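Local coordinates for delta-aminolevulinic acid dehydratase (Toxoplasma gondii ME49, PDB 3OBK), which catalyses the condensation of two molecules of 5-aminolevulinic acid to porphobilinogen, an early step of tetrapyrrole biosynthesis, at residues Tyr214-Tyr219 against Lys267-Tyr272; Ser45-Phe51 against Ala328-Ala334. One frame throughout, in Å; residues are numbered along the deposited sequence.

Overall arrangement
Both contacts are buried parts of one TIM barrel and both touch the bound porphobilinogen, yet they hold different elements: their centres lie about 15 Å apart, and their nearest atoms are about 7 Å apart. Interaction 1 joins the loops that follow the neighbouring strands 206-213 and 263-267, so side chains and turns dominate, with one backbone bond across, an aromatic stack and a proline in a pocket; a second subunit supplies some of its polar partners. Interaction 2 pairs the first and last barrel strands, 46-53 and 328-331, through regular parallel backbone bonds, with small apolar side chains packed along the pairing and, just past it, Y332 reaching the ligand.

Interaction 1 (Tyr214-Tyr219 against Lys267-Tyr272); sequences YASSFY and KPGLPY. With PBG (3-[5-(aminomethyl)-4-(carboxymethyl)-1H-pyrrol-3-yl]propanoic acid), chain L.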
# COMPACT_ATOMS: atom_id res chain seq x y z
N TYR A 214 -27.54 -6.58 3.86
CA TYR A 214 -28.09 -5.24 3.89
C TYR A 214 -29.60 -5.23 4.14
O TYR A 214 -30.30 -6.17 3.83
CB TYR A 214 -27.71 -4.50 2.61
CG TYR A 214 -26.24 -4.11 2.60
CD1 TYR A 214 -25.25 -5.01 2.24
CD2 TYR A 214 -25.84 -2.85 3.02
CE1 TYR A 214 -23.89 -4.65 2.26
CE2 TYR A 214 -24.51 -2.48 3.03
CZ TYR A 214 -23.54 -3.39 2.66
OH TYR A 214 -22.23 -2.99 2.69
N ALA A 215 -30.09 -4.16 4.77
CA ALA A 215 -31.53 -3.97 5.02
C ALA A 215 -32.22 -3.70 3.71
O ALA A 215 -32.67 -2.60 3.46
CB ALA A 215 -31.76 -2.81 6.02
N SER A 216 -32.31 -4.71 2.88
CA SER A 216 -32.72 -4.54 1.49
C SER A 216 -34.23 -4.66 1.26
O SER A 216 -35.00 -5.22 2.08
CB SER A 216 -32.01 -5.59 0.61
OG SER A 216 -32.26 -5.38 -0.78
N SER A 217 -34.63 -4.14 0.10
CA SER A 217 -36.00 -4.26 -0.38
C SER A 217 -36.14 -5.35 -1.47
O SER A 217 -37.22 -5.56 -2.00
CB SER A 217 -36.48 -2.89 -0.88
OG SER A 217 -36.00 -2.64 -2.20
N PHE A 218 -35.06 -6.06 -1.78
CA PHE A 218 -35.09 -7.14 -2.74
C PHE A 218 -35.39 -8.53 -2.16
O PHE A 218 -35.26 -9.52 -2.89
CB PHE A 218 -33.75 -7.24 -3.49
CG PHE A 218 -33.51 -6.13 -4.43
CD1 PHE A 218 -34.09 -6.14 -5.68
CD2 PHE A 218 -32.70 -5.06 -4.08
CE1 PHE A 218 -33.88 -5.11 -6.56
CE2 PHE A 218 -32.49 -4.04 -4.93
CZ PHE A 218 -33.08 -4.05 -6.18
N TYR A 219 -35.75 -8.61 -0.88
CA TYR A 219 -36.06 -9.88 -0.23
C TYR A 219 -37.53 -10.25 -0.26
O TYR A 219 -37.96 -11.23 0.37
CB TYR A 219 -35.66 -9.85 1.26
CG TYR A 219 -34.23 -9.52 1.58
CD1 TYR A 219 -33.20 -10.09 0.91
CD2 TYR A 219 -33.94 -8.67 2.63
CE1 TYR A 219 -31.90 -9.80 1.22
CE2 TYR A 219 -32.64 -8.38 2.97
CZ TYR A 219 -31.62 -8.94 2.26
OH TYR A 219 -30.33 -8.63 2.60
N LYS A 267 -24.77 -10.07 0.78
CA LYS A 267 -26.13 -10.22 0.32
C LYS A 267 -26.82 -8.94 0.54
O LYS A 267 -26.66 -8.34 1.61
CB LYS A 267 -26.79 -11.26 1.18
CG LYS A 267 -28.28 -11.52 0.94
CD LYS A 267 -28.61 -12.62 1.91
CE LYS A 267 -30.04 -12.78 2.27
NZ LYS A 267 -30.08 -13.56 3.56
N PRO A 268 -27.61 -8.48 -0.43
CA PRO A 268 -27.89 -9.06 -1.76
C PRO A 268 -26.71 -9.08 -2.73
O PRO A 268 -25.59 -8.89 -2.32
CB PRO A 268 -29.03 -8.19 -2.29
CG PRO A 268 -29.66 -7.60 -1.05
CD PRO A 268 -28.55 -7.40 -0.10
N GLY A 269 -26.99 -9.32 -4.00
CA GLY A 269 -25.96 -9.73 -4.96
C GLY A 269 -25.44 -8.65 -5.87
O GLY A 269 -24.55 -7.91 -5.51
N LEU A 270 -26.02 -8.55 -7.06
CA LEU A 270 -25.56 -7.61 -8.07
C LEU A 270 -25.47 -6.19 -7.54
O LEU A 270 -24.49 -5.50 -7.79
CB LEU A 270 -26.47 -7.65 -9.31
CG LEU A 270 -26.29 -8.86 -10.21
CD1 LEU A 270 -27.17 -8.69 -11.44
CD2 LEU A 270 -24.83 -9.06 -10.59
N PRO A 271 -26.48 -5.73 -6.81
CA PRO A 271 -26.31 -4.37 -6.30
C PRO A 271 -25.27 -4.21 -5.20
O PRO A 271 -25.18 -3.13 -4.67
CB PRO A 271 -27.70 -3.99 -5.77
CG PRO A 271 -28.62 -5.06 -6.22
CD PRO A 271 -27.80 -6.28 -6.48
N TYR A 272 -24.52 -5.24 -4.84
CA TYR A 272 -23.50 -5.11 -3.78
C TYR A 272 -22.11 -5.61 -4.21
O TYR A 272 -21.25 -5.92 -3.38
CB TYR A 272 -24.03 -5.75 -2.49
CG TYR A 272 -25.22 -4.98 -1.98
CD1 TYR A 272 -25.06 -3.88 -1.15
CD2 TYR A 272 -26.52 -5.31 -2.39
CE1 TYR A 272 -26.16 -3.15 -0.69
CE2 TYR A 272 -27.64 -4.57 -1.95
CZ TYR A 272 -27.45 -3.48 -1.11
OH TYR A 272 -28.52 -2.72 -0.69
CHA PBG L . -33.82 -14.79 6.78
C1A PBG L . -33.49 -14.81 5.32
C2A PBG L . -33.93 -13.90 4.36
C3A PBG L . -33.36 -14.31 3.17
C4A PBG L . -32.53 -15.38 3.45
NA PBG L . -32.64 -15.68 4.75
C5A PBG L . -34.96 -12.81 4.50
C6A PBG L . -34.60 -11.65 5.32
O1A PBG L . -33.64 -11.80 6.12
O2A PBG L . -35.28 -10.60 5.26
C7A PBG L . -33.61 -13.69 1.85
C8A PBG L . -33.15 -14.45 0.66
C9A PBG L . -33.64 -14.02 -0.66
O3A PBG L . -33.62 -14.85 -1.57
O4A PBG L . -34.33 -13.00 -0.85
N1 PBG L . -32.77 -14.54 7.71
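The ring of P268, turned by the preceding cis peptide bond, is a bump that fills a hollow made by S216, Y219 and the CB of Y214. Its CG presses on S216 OG at 3.4 Å, while CD rests on Y219 OH at 3.5 Å; the tyrosine side chain passes P268 at about a right angle. Beside this plug Y214 and Y272 form an offset stack, with Y272 CE1 over one face of the Y214 ring and the planes 21° apart. Farther along the loops, F218 CE2 meets P271 CG obliquely at 4.2 Å. One backbone bond ties the loops, from Y214 N to K267 O (3.0 Å), and Y219 OH donates to a lone pair of Y214 O (2.8 Å), which anchors the tip of the tyrosine that walls the hollow. K267, with CG anti to its own N (chi1 176°) and the chain extended beyond, slides past Y219, its CE 3.7 Å from Y219 CE1, and brings NZ 3.1 Å from C4A of porphobilinogen. S216 OG takes the F218 N-H in an ST turn. Proline and aromatic rings thus fit the loops together, while K267 NZ is directed to the ligand, consistent with a lysine held in a set position against the product, and S216 OG and Y272 OH bond to E316 of the second subunit.

Interaction 2 (Ser45-Phe51 against Ala328-Ala334); sequences SLIYPLF and AVATYYA. With PBG (3-[5-(aminomethyl)-4-(carboxymethyl)-1H-pyrrol-3-yl]propanoic acid), chain L.
Y332 lies against P49 and F51, just past the pairing of strands 46-53 and 328-331. Its CB heads away from segment 45-51, but with CG anti to the carbonyl carbon (chi1 -58°) the ring swings back along it. CD1 then sits 3.4 Å from P49 O, and CE1 is 3.5 Å from P49 CB and also touches F51 CE2. P49 CG stands over the ring face in a CH-pi contact, 4.0 Å from the Y332 centroid. The plane of the F51 ring is nearly parallel to that of the Y332 ring but slid aside, with little overlap. On the far rim CE2 faces O3A of porphobilinogen at the ring edge, and at the tip OH donates to that same carboxylate oxygen at 2.6 Å; the hydroxyl also bonds to Y290 OH. The backbones pair in parallel: V329 N to S45 O, I47 N to V329 O (2.9 Å) and T331 N to I47 O (2.9 Å). I47 and A330 put their CB atoms 4.0 Å apart on the side of the sheet where they also meet V288 and Y290 of strand 287-291; L46 and V329 occupy the other. The A334 methyl packs on Y48 CB at 3.8 Å. Joining first strand to last closes the eight-stranded TIM barrel, and a ligand-binding residue just past a strand's C-terminal end fits the usual place of the active site in this fold.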
# COMPACT_ATOMS: atom_id res chain seq x y z
N SER A 45 -19.49 -24.22 -8.37
CA SER A 45 -19.38 -22.94 -7.69
C SER A 45 -20.78 -22.36 -7.41
O SER A 45 -20.89 -21.30 -6.80
CB SER A 45 -18.53 -21.95 -8.50
OG SER A 45 -17.15 -22.38 -8.63
N LEU A 46 -21.84 -23.05 -7.80
CA LEU A 46 -23.19 -22.56 -7.56
C LEU A 46 -23.86 -23.29 -6.38
O LEU A 46 -23.71 -24.50 -6.22
CB LEU A 46 -24.06 -22.71 -8.82
CG LEU A 46 -23.47 -22.15 -10.13
CD1 LEU A 46 -24.41 -22.37 -11.32
CD2 LEU A 46 -23.05 -20.64 -10.00
N ILE A 47 -24.58 -22.51 -5.56
CA ILE A 47 -25.37 -23.00 -4.46
C ILE A 47 -26.84 -22.83 -4.84
O ILE A 47 -27.26 -21.73 -5.26
CB ILE A 47 -25.08 -22.20 -3.17
CG1 ILE A 47 -23.59 -22.19 -2.84
CG2 ILE A 47 -25.80 -22.77 -2.04
CD1 ILE A 47 -23.21 -21.27 -1.73
N TYR A 48 -27.64 -23.88 -4.69
CA TYR A 48 -29.03 -23.85 -5.12
C TYR A 48 -29.94 -23.76 -3.90
O TYR A 48 -29.96 -24.68 -3.07
CB TYR A 48 -29.33 -25.12 -5.92
CG TYR A 48 -30.68 -25.20 -6.62
CD1 TYR A 48 -31.33 -24.06 -7.04
CD2 TYR A 48 -31.26 -26.43 -6.91
CE1 TYR A 48 -32.54 -24.13 -7.70
CE2 TYR A 48 -32.48 -26.52 -7.60
CZ TYR A 48 -33.11 -25.34 -7.99
OH TYR A 48 -34.32 -25.33 -8.62
N PRO A 49 -30.70 -22.67 -3.77
CA PRO A 49 -31.54 -22.54 -2.59
C PRO A 49 -32.98 -22.99 -2.82
O PRO A 49 -33.60 -22.56 -3.79
CB PRO A 49 -31.47 -21.03 -2.26
CG PRO A 49 -30.63 -20.39 -3.31
CD PRO A 49 -30.63 -21.38 -4.47
N LEU A 50 -33.48 -23.84 -1.92
CA LEU A 50 -34.80 -24.44 -2.08
C LEU A 50 -35.68 -24.24 -0.84
O LEU A 50 -35.19 -23.99 0.27
CB LEU A 50 -34.69 -25.93 -2.36
CG LEU A 50 -33.90 -26.30 -3.62
CD1 LEU A 50 -33.53 -27.76 -3.60
CD2 LEU A 50 -34.71 -25.92 -4.89
N PHE A 51 -36.98 -24.34 -1.09
CA PHE A 51 -37.99 -24.16 -0.08
C PHE A 51 -38.75 -25.44 0.07
O PHE A 51 -39.19 -26.03 -0.94
CB PHE A 51 -38.98 -23.09 -0.52
CG PHE A 51 -38.36 -21.77 -0.73
CD1 PHE A 51 -38.08 -20.94 0.34
CD2 PHE A 51 -38.01 -21.35 -2.00
CE1 PHE A 51 -37.48 -19.70 0.13
CE2 PHE A 51 -37.42 -20.13 -2.21
CZ PHE A 51 -37.15 -19.31 -1.15
N ALA A 328 -18.24 -18.63 -4.52
CA ALA A 328 -19.49 -19.37 -4.76
C ALA A 328 -20.60 -18.36 -4.86
O ALA A 328 -20.49 -17.29 -4.26
CB ALA A 328 -19.78 -20.34 -3.64
N VAL A 329 -21.66 -18.69 -5.59
CA VAL A 329 -22.84 -17.83 -5.70
C VAL A 329 -24.08 -18.63 -5.34
O VAL A 329 -24.29 -19.69 -5.89
CB VAL A 329 -22.97 -17.33 -7.15
CG1 VAL A 329 -24.15 -16.40 -7.31
CG2 VAL A 329 -21.64 -16.64 -7.60
N ALA A 330 -24.89 -18.16 -4.40
CA ALA A 330 -26.17 -18.78 -4.11
C ALA A 330 -27.18 -18.19 -5.10
O ALA A 330 -27.33 -16.97 -5.16
CB ALA A 330 -26.60 -18.52 -2.67
N THR A 331 -27.84 -19.01 -5.91
CA THR A 331 -28.76 -18.44 -6.90
C THR A 331 -29.88 -19.38 -7.23
O THR A 331 -29.64 -20.55 -7.42
CB THR A 331 -28.02 -18.01 -8.21
OG1 THR A 331 -28.98 -17.60 -9.20
CG2 THR A 331 -27.16 -19.13 -8.75
N TYR A 332 -31.11 -18.85 -7.34
CA TYR A 332 -32.27 -19.67 -7.70
C TYR A 332 -32.17 -20.14 -9.16
O TYR A 332 -32.88 -21.07 -9.56
CB TYR A 332 -33.58 -18.91 -7.41
CG TYR A 332 -33.68 -18.52 -5.95
CD1 TYR A 332 -34.02 -19.45 -4.99
CD2 TYR A 332 -33.37 -17.24 -5.54
CE1 TYR A 332 -34.08 -19.10 -3.68
CE2 TYR A 332 -33.43 -16.87 -4.23
CZ TYR A 332 -33.79 -17.80 -3.27
OH TYR A 332 -33.83 -17.44 -1.93
N TYR A 333 -31.26 -19.56 -9.94
CA TYR A 333 -30.95 -20.07 -11.29
C TYR A 333 -29.86 -21.16 -11.34
O TYR A 333 -29.41 -21.53 -12.41
CB TYR A 333 -30.48 -18.91 -12.20
CG TYR A 333 -31.59 -18.18 -12.88
CD1 TYR A 333 -32.33 -18.77 -13.90
CD2 TYR A 333 -31.89 -16.88 -12.54
CE1 TYR A 333 -33.35 -18.06 -14.54
CE2 TYR A 333 -32.92 -16.18 -13.17
CZ TYR A 333 -33.63 -16.76 -14.16
OH TYR A 333 -34.63 -16.02 -14.75
N ALA A 334 -29.46 -21.70 -10.19
CA ALA A 334 -28.31 -22.60 -10.15
C ALA A 334 -28.56 -23.82 -11.00
O ALA A 334 -27.76 -24.15 -11.86
CB ALA A 334 -28.00 -23.01 -8.75
CHA PBG L . -33.82 -14.79 6.78
C1A PBG L . -33.49 -14.81 5.32
C2A PBG L . -33.93 -13.90 4.36
C3A PBG L . -33.36 -14.31 3.17
C4A PBG L . -32.53 -15.38 3.45
NA PBG L . -32.64 -15.68 4.75
C5A PBG L . -34.96 -12.81 4.50
C6A PBG L . -34.60 -11.65 5.32
O1A PBG L . -33.64 -11.80 6.12
O2A PBG L . -35.28 -10.60 5.26
C7A PBG L . -33.61 -13.69 1.85
C8A PBG L . -33.15 -14.45 0.66
C9A PBG L . -33.64 -14.02 -0.66
O3A PBG L . -33.62 -14.85 -1.57
O4A PBG L . -34.33 -13.00 -0.85
N1 PBG L . -32.77 -14.54 7.71